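Local structure of 223aa long hypothetical arylmalonate decarboxylase (Sulfolobus tokodaii, 2DGD) at residues A[170-184]-A[191-203]. The protein is of unknown function but belongs to the arylmalonate decarboxylase family and may remove a carboxyl group, as carbon dioxide, from a malonate-type substrate. Sequence-based numbering, arbitrary orientation.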
loop_
_atom_site.group_PDB
_atom_site.type_symbol
_atom_site.label_atom_id
_atom_site.label_comp_id
_atom_site.label_asym_id
_atom_site.label_seq_id
_atom_site.Cartn_x
_atom_site.Cartn_y
_atom_site.Cartn_z
ATOM N N LEU A 170 35.666 4.217 -10.495
ATOM C CA LEU A 170 35.135 5.461 -11.044
ATOM C C LEU A 170 35.785 5.844 -12.350
ATOM O O LEU A 170 35.333 6.764 -13.014
ATOM C CB LEU A 170 35.300 6.604 -10.046
ATOM C CG LEU A 170 34.435 6.485 -8.794
ATOM C CD1 LEU A 170 34.631 7.714 -7.929
ATOM C CD2 LEU A 170 32.966 6.336 -9.184
ATOM N N LYS A 171 36.852 5.144 -12.712
ATOM C CA LYS A 171 37.546 5.423 -13.960
ATOM C C LYS A 171 36.989 4.572 -15.093
ATOM O O LYS A 171 37.314 4.785 -16.256
ATOM C CB LYS A 171 39.042 5.137 -13.820
ATOM C CG LYS A 171 39.771 6.039 -12.855
ATOM C CD LYS A 171 41.181 5.530 -12.656
ATOM C CE LYS A 171 41.981 6.420 -11.735
ATOM N NZ LYS A 171 43.295 5.774 -11.482
ATOM N N ALA A 172 36.150 3.602 -14.752
ATOM C CA ALA A 172 35.573 2.709 -15.750
ATOM C C ALA A 172 34.248 3.222 -16.304
ATOM O O ALA A 172 33.658 4.161 -15.768
ATOM C CB ALA A 172 35.381 1.316 -15.146
ATOM N N ASP A 173 33.794 2.608 -17.391
ATOM C CA ASP A 173 32.527 2.982 -18.005
ATOM C C ASP A 173 31.455 2.080 -17.431
ATOM O O ASP A 173 30.263 2.376 -17.512
ATOM C CB ASP A 173 32.563 2.782 -19.519
ATOM C CG ASP A 173 33.532 3.704 -20.200
ATOM O OD1 ASP A 173 33.473 4.916 -19.924
ATOM O OD2 ASP A 173 34.347 3.221 -21.018
ATOM N N ALA A 174 31.896 0.968 -16.852
ATOM C CA ALA A 174 30.989 -0.005 -16.270
ATOM C C ALA A 174 31.777 -1.017 -15.466
ATOM O O ALA A 174 32.993 -1.130 -15.617
ATOM C CB ALA A 174 30.211 -0.716 -17.373
ATOM N N VAL A 175 31.068 -1.747 -14.613
ATOM C CA VAL A 175 31.659 -2.786 -13.787
ATOM C C VAL A 175 31.072 -4.119 -14.228
ATOM O O VAL A 175 29.898 -4.202 -14.608
ATOM C CB VAL A 175 31.320 -2.587 -12.296
ATOM C CG1 VAL A 175 31.705 -3.822 -11.510
ATOM C CG2 VAL A 175 32.031 -1.361 -11.747
ATOM N N TYR A 176 31.890 -5.161 -14.187
ATOM C CA TYR A 176 31.426 -6.489 -14.559
ATOM C C TYR A 176 31.744 -7.441 -13.422
ATOM O O TYR A 176 32.873 -7.472 -12.941
ATOM C CB TYR A 176 32.117 -6.965 -15.844
ATOM C CG TYR A 176 31.966 -8.453 -16.113
ATOM C CD1 TYR A 176 30.708 -9.038 -16.261
ATOM C CD2 TYR A 176 33.085 -9.278 -16.203
ATOM C CE1 TYR A 176 30.570 -10.412 -16.489
ATOM C CE2 TYR A 176 32.958 -10.648 -16.432
ATOM C CZ TYR A 176 31.698 -11.209 -16.572
ATOM O OH TYR A 176 31.574 -12.568 -16.783
ATOM N N ILE A 177 30.748 -8.205 -12.982
ATOM C CA ILE A 177 30.952 -9.171 -11.907
ATOM C C ILE A 177 30.789 -10.568 -12.490
ATOM O O ILE A 177 29.682 -10.976 -12.846
ATOM C CB ILE A 177 29.942 -8.950 -10.762
ATOM C CG1 ILE A 177 30.106 -7.540 -10.204
ATOM C CG2 ILE A 177 30.184 -9.945 -9.649
ATOM C CD1 ILE A 177 29.066 -7.161 -9.175
ATOM N N ALA A 178 31.897 -11.298 -12.578
ATOM C CA ALA A 178 31.910 -12.644 -13.152
ATOM C C ALA A 178 31.371 -13.775 -12.276
ATOM O O ALA A 178 31.289 -13.652 -11.060
ATOM C CB ALA A 178 33.320 -12.983 -13.607
ATOM N N CYS A 179 31.012 -14.870 -12.939
ATOM C CA CYS A 179 30.487 -16.101 -12.339
ATOM C C CYS A 179 28.997 -16.083 -12.010
ATOM O O CYS A 179 28.503 -15.189 -11.315
ATOM C CB CYS A 179 31.277 -16.506 -11.085
ATOM S SG CYS A 179 31.242 -18.309 -10.785
ATOM N N THR A 180 28.294 -17.095 -12.514
ATOM C CA THR A 180 26.864 -17.226 -12.309
ATOM C C THR A 180 26.517 -17.827 -10.962
ATOM O O THR A 180 25.342 -17.898 -10.608
ATOM C CB THR A 180 26.224 -18.095 -13.397
ATOM O OG1 THR A 180 26.786 -19.412 -13.348
ATOM C CG2 THR A 180 26.455 -17.489 -14.764
ATOM N N ALA A 181 27.526 -18.262 -10.211
ATOM C CA ALA A 181 27.281 -18.846 -8.883
ATOM C C ALA A 181 26.956 -17.750 -7.857
ATOM O O ALA A 181 26.339 -18.011 -6.827
ATOM C CB ALA A 181 28.482 -19.642 -8.427
ATOM N N LEU A 182 27.382 -16.523 -8.146
ATOM C CA LEU A 182 27.109 -15.399 -7.269
ATOM C C LEU A 182 25.685 -14.902 -7.482
ATOM O O LEU A 182 25.239 -14.738 -8.618
ATOM C CB LEU A 182 28.070 -14.249 -7.564
ATOM C CG LEU A 182 29.521 -14.333 -7.087
ATOM C CD1 LEU A 182 30.288 -13.122 -7.611
ATOM C CD2 LEU A 182 29.576 -14.384 -5.562
ATOM N N SER A 183 24.963 -14.679 -6.393
ATOM C CA SER A 183 23.614 -14.148 -6.489
ATOM C C SER A 183 23.806 -12.635 -6.447
ATOM O O SER A 183 24.047 -12.052 -5.378
ATOM C CB SER A 183 22.781 -14.599 -5.305
ATOM O OG SER A 183 21.519 -13.968 -5.335
ATOM N N THR A 184 23.711 -12.006 -7.613
ATOM C CA THR A 184 23.937 -10.575 -7.731
ATOM C C THR A 184 22.700 -9.707 -7.886
ATOM O O THR A 184 22.811 -8.499 -8.038
ATOM C CB THR A 184 24.870 -10.303 -8.916
ATOM O OG1 THR A 184 24.370 -10.988 -10.072
ATOM C CG2 THR A 184 26.268 -10.806 -8.615
ATOM N N LEU A 191 25.118 -1.212 -6.228
ATOM C CA LEU A 191 26.284 -0.699 -6.921
ATOM C C LEU A 191 25.886 0.269 -8.040
ATOM O O LEU A 191 26.428 1.370 -8.135
ATOM C CB LEU A 191 27.110 -1.857 -7.482
ATOM C CG LEU A 191 27.874 -2.664 -6.427
ATOM C CD1 LEU A 191 28.564 -3.865 -7.057
ATOM C CD2 LEU A 191 28.901 -1.753 -5.757
ATOM N N HIS A 192 24.928 -0.133 -8.868
ATOM C CA HIS A 192 24.481 0.703 -9.974
ATOM C C HIS A 192 24.005 2.082 -9.515
ATOM O O HIS A 192 24.322 3.103 -10.137
ATOM C CB HIS A 192 23.361 0.006 -10.742
ATOM C CG HIS A 192 22.842 0.807 -11.893
ATOM N ND1 HIS A 192 21.506 1.102 -12.052
ATOM C CD2 HIS A 192 23.483 1.399 -12.929
ATOM C CE1 HIS A 192 21.344 1.842 -13.135
ATOM N NE2 HIS A 192 22.528 2.037 -13.685
ATOM N N GLU A 193 23.228 2.110 -8.439
ATOM C CA GLU A 193 22.730 3.366 -7.916
ATOM C C GLU A 193 23.867 4.226 -7.389
ATOM O O GLU A 193 23.961 5.406 -7.706
ATOM C CB GLU A 193 21.754 3.124 -6.772
ATOM C CG GLU A 193 20.338 2.836 -7.167
ATOM C CD GLU A 193 19.485 2.562 -5.953
ATOM O OE1 GLU A 193 19.457 3.429 -5.045
ATOM O OE2 GLU A 193 18.851 1.482 -5.898
ATOM N N ASP A 194 24.727 3.623 -6.580
ATOM C CA ASP A 194 25.830 4.337 -5.965
ATOM C C ASP A 194 26.936 4.802 -6.903
ATOM O O ASP A 194 27.415 5.936 -6.791
ATOM C CB ASP A 194 26.412 3.478 -4.843
ATOM C CG ASP A 194 25.403 3.212 -3.738
ATOM O OD1 ASP A 194 25.666 2.360 -2.866
ATOM O OD2 ASP A 194 24.336 3.864 -3.736
ATOM N N LEU A 195 27.344 3.941 -7.828
ATOM C CA LEU A 195 28.412 4.292 -8.755
ATOM C C LEU A 195 27.926 5.084 -9.965
ATOM O O LEU A 195 28.725 5.656 -10.699
ATOM C CB LEU A 195 29.122 3.028 -9.235
ATOM C CG LEU A 195 29.746 2.143 -8.162
ATOM C CD1 LEU A 195 30.390 0.953 -8.832
ATOM C CD2 LEU A 195 30.777 2.923 -7.369
ATOM N N ASP A 196 26.617 5.112 -10.169
ATOM C CA ASP A 196 26.035 5.827 -11.297
ATOM C C ASP A 196 26.632 5.384 -12.633
ATOM O O ASP A 196 27.041 6.202 -13.447
ATOM C CB ASP A 196 26.222 7.337 -11.131
ATOM C CG ASP A 196 25.534 8.136 -12.236
ATOM O OD1 ASP A 196 25.763 9.365 -12.328
ATOM O OD2 ASP A 196 24.758 7.537 -13.018
HETATM N N MSE A 197 26.681 4.080 -12.851
HETATM C CA MSE A 197 27.201 3.514 -14.092
HETATM C C MSE A 197 26.667 2.099 -14.176
HETATM O O MSE A 197 26.301 1.505 -13.164
HETATM C CB MSE A 197 28.729 3.483 -14.086
HETATM C CG MSE A 197 29.328 2.610 -12.992
HETATM SE SE MSE A 197 31.230 2.327 -13.178
HETATM C CE MSE A 197 31.829 3.985 -12.327
ATOM N N PRO A 198 26.601 1.535 -15.384
ATOM C CA PRO A 198 26.083 0.169 -15.450
ATOM C C PRO A 198 26.967 -0.833 -14.703
ATOM O O PRO A 198 28.192 -0.807 -14.806
ATOM C CB PRO A 198 26.009 -0.100 -16.954
ATOM C CG PRO A 198 27.066 0.786 -17.517
ATOM C CD PRO A 198 26.911 2.052 -16.724
ATOM N N VAL A 199 26.330 -1.691 -13.916
ATOM C CA VAL A 199 27.032 -2.723 -13.171
ATOM C C VAL A 199 26.432 -4.013 -13.702
ATOM O O VAL A 199 25.297 -4.351 -13.372
ATOM C CB VAL A 199 26.777 -2.592 -11.659
ATOM C CG1 VAL A 199 27.480 -3.716 -10.911
ATOM C CG2 VAL A 199 27.280 -1.244 -11.172
ATOM N N VAL A 200 27.193 -4.718 -14.535
ATOM C CA VAL A 200 26.716 -5.945 -15.173
ATOM C C VAL A 200 27.180 -7.260 -14.557
ATOM O O VAL A 200 28.375 -7.561 -14.526
ATOM C CB VAL A 200 27.116 -5.961 -16.667
ATOM C CG1 VAL A 200 26.596 -7.219 -17.344
ATOM C CG2 VAL A 200 26.583 -4.724 -17.356
ATOM N N SER A 201 26.230 -8.052 -14.076
ATOM C CA SER A 201 26.568 -9.348 -13.500
ATOM C C SER A 201 26.289 -10.367 -14.583
ATOM O O SER A 201 25.485 -10.127 -15.483
ATOM C CB SER A 201 25.699 -9.659 -12.292
ATOM O OG SER A 201 24.398 -10.007 -12.708
ATOM N N GLU A 202 26.942 -11.514 -14.491
ATOM C CA GLU A 202 26.772 -12.539 -15.502
ATOM C C GLU A 202 25.330 -13.031 -15.583
ATOM O O GLU A 202 24.810 -13.266 -16.682
ATOM C CB GLU A 202 27.739 -13.691 -15.227
ATOM C CG GLU A 202 27.958 -14.595 -16.414
ATOM C CD GLU A 202 29.273 -15.338 -16.343
ATOM O OE1 GLU A 202 29.456 -16.290 -17.133
ATOM O OE2 GLU A 202 30.128 -14.965 -15.506
ATOM N N ASN A 203 24.672 -13.164 -14.434
ATOM C CA ASN A 203 23.297 -13.629 -14.431
ATOM C C ASN A 203 22.353 -12.620 -15.064
ATOM O O ASN A 203 21.481 -12.995 -15.843
ATOM C CB ASN A 203 22.840 -13.977 -13.013
ATOM C CG ASN A 203 23.525 -15.216 -12.471
ATOM O OD1 ASN A 203 23.898 -16.109 -13.231
ATOM N ND2 ASN A 203 23.682 -15.284 -11.154
HETATM O O HOH W 1 25.626 -13.099 -11.433
#
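The Tyr-176 ring and the Glu-202 carboxylate meet obliquely, their planes 39° apart, with OH of Tyr-176 3.1 Å from OE2 of Glu-202. One face of the ring lies over the backbone N of Ala-178, and Trp-129 also meets this ring. The setting is a beta-alpha-beta unit: strand 174-177, helix 187-195 and strand 199-201, the strands parallel neighbours in a four-stranded sheet. With CG trans to its own N (chi1 -162°) and the chain extended beyond, Glu-202 carries OE2 to the backbone N of Cys-179, which donates on the anti side, 29° out of the carboxylate plane, at 2.7 Å. A glutamine here would probably weaken this tie, removing the negative charge that faces the Cys-179 N-H.

Backbone hydrogen bonds run from Val-175 N to Pro-198 O, Val-200 N to Val-175 O (2.8 Å) and Ile-177 N to Val-200 O; Glu-202 N to Ile-177 O (3.2 Å) extends them into helix 202-214. On the sheet face carrying Val-175, Ile-177 and Val-199, the connecting helix packs its leucines: CD1 of Ile-177 meets CD1 of Leu-191 at 3.9 Å, and CG2 of Val-175 touches both CD1 of Leu-195 and SE of Met-197, a selenomethionine.

At the end of strand 199-201, Ser-201 N-caps helix 202-214 through Ala-204 N, and its OG also makes a weak bond to OG1 of Thr-184. ND2 of Asn-203 is hydrogen-bonded to OD1 of Asp-22 and also donates to Thr-180 O at 3.1 Å, from above the carbonyl plane.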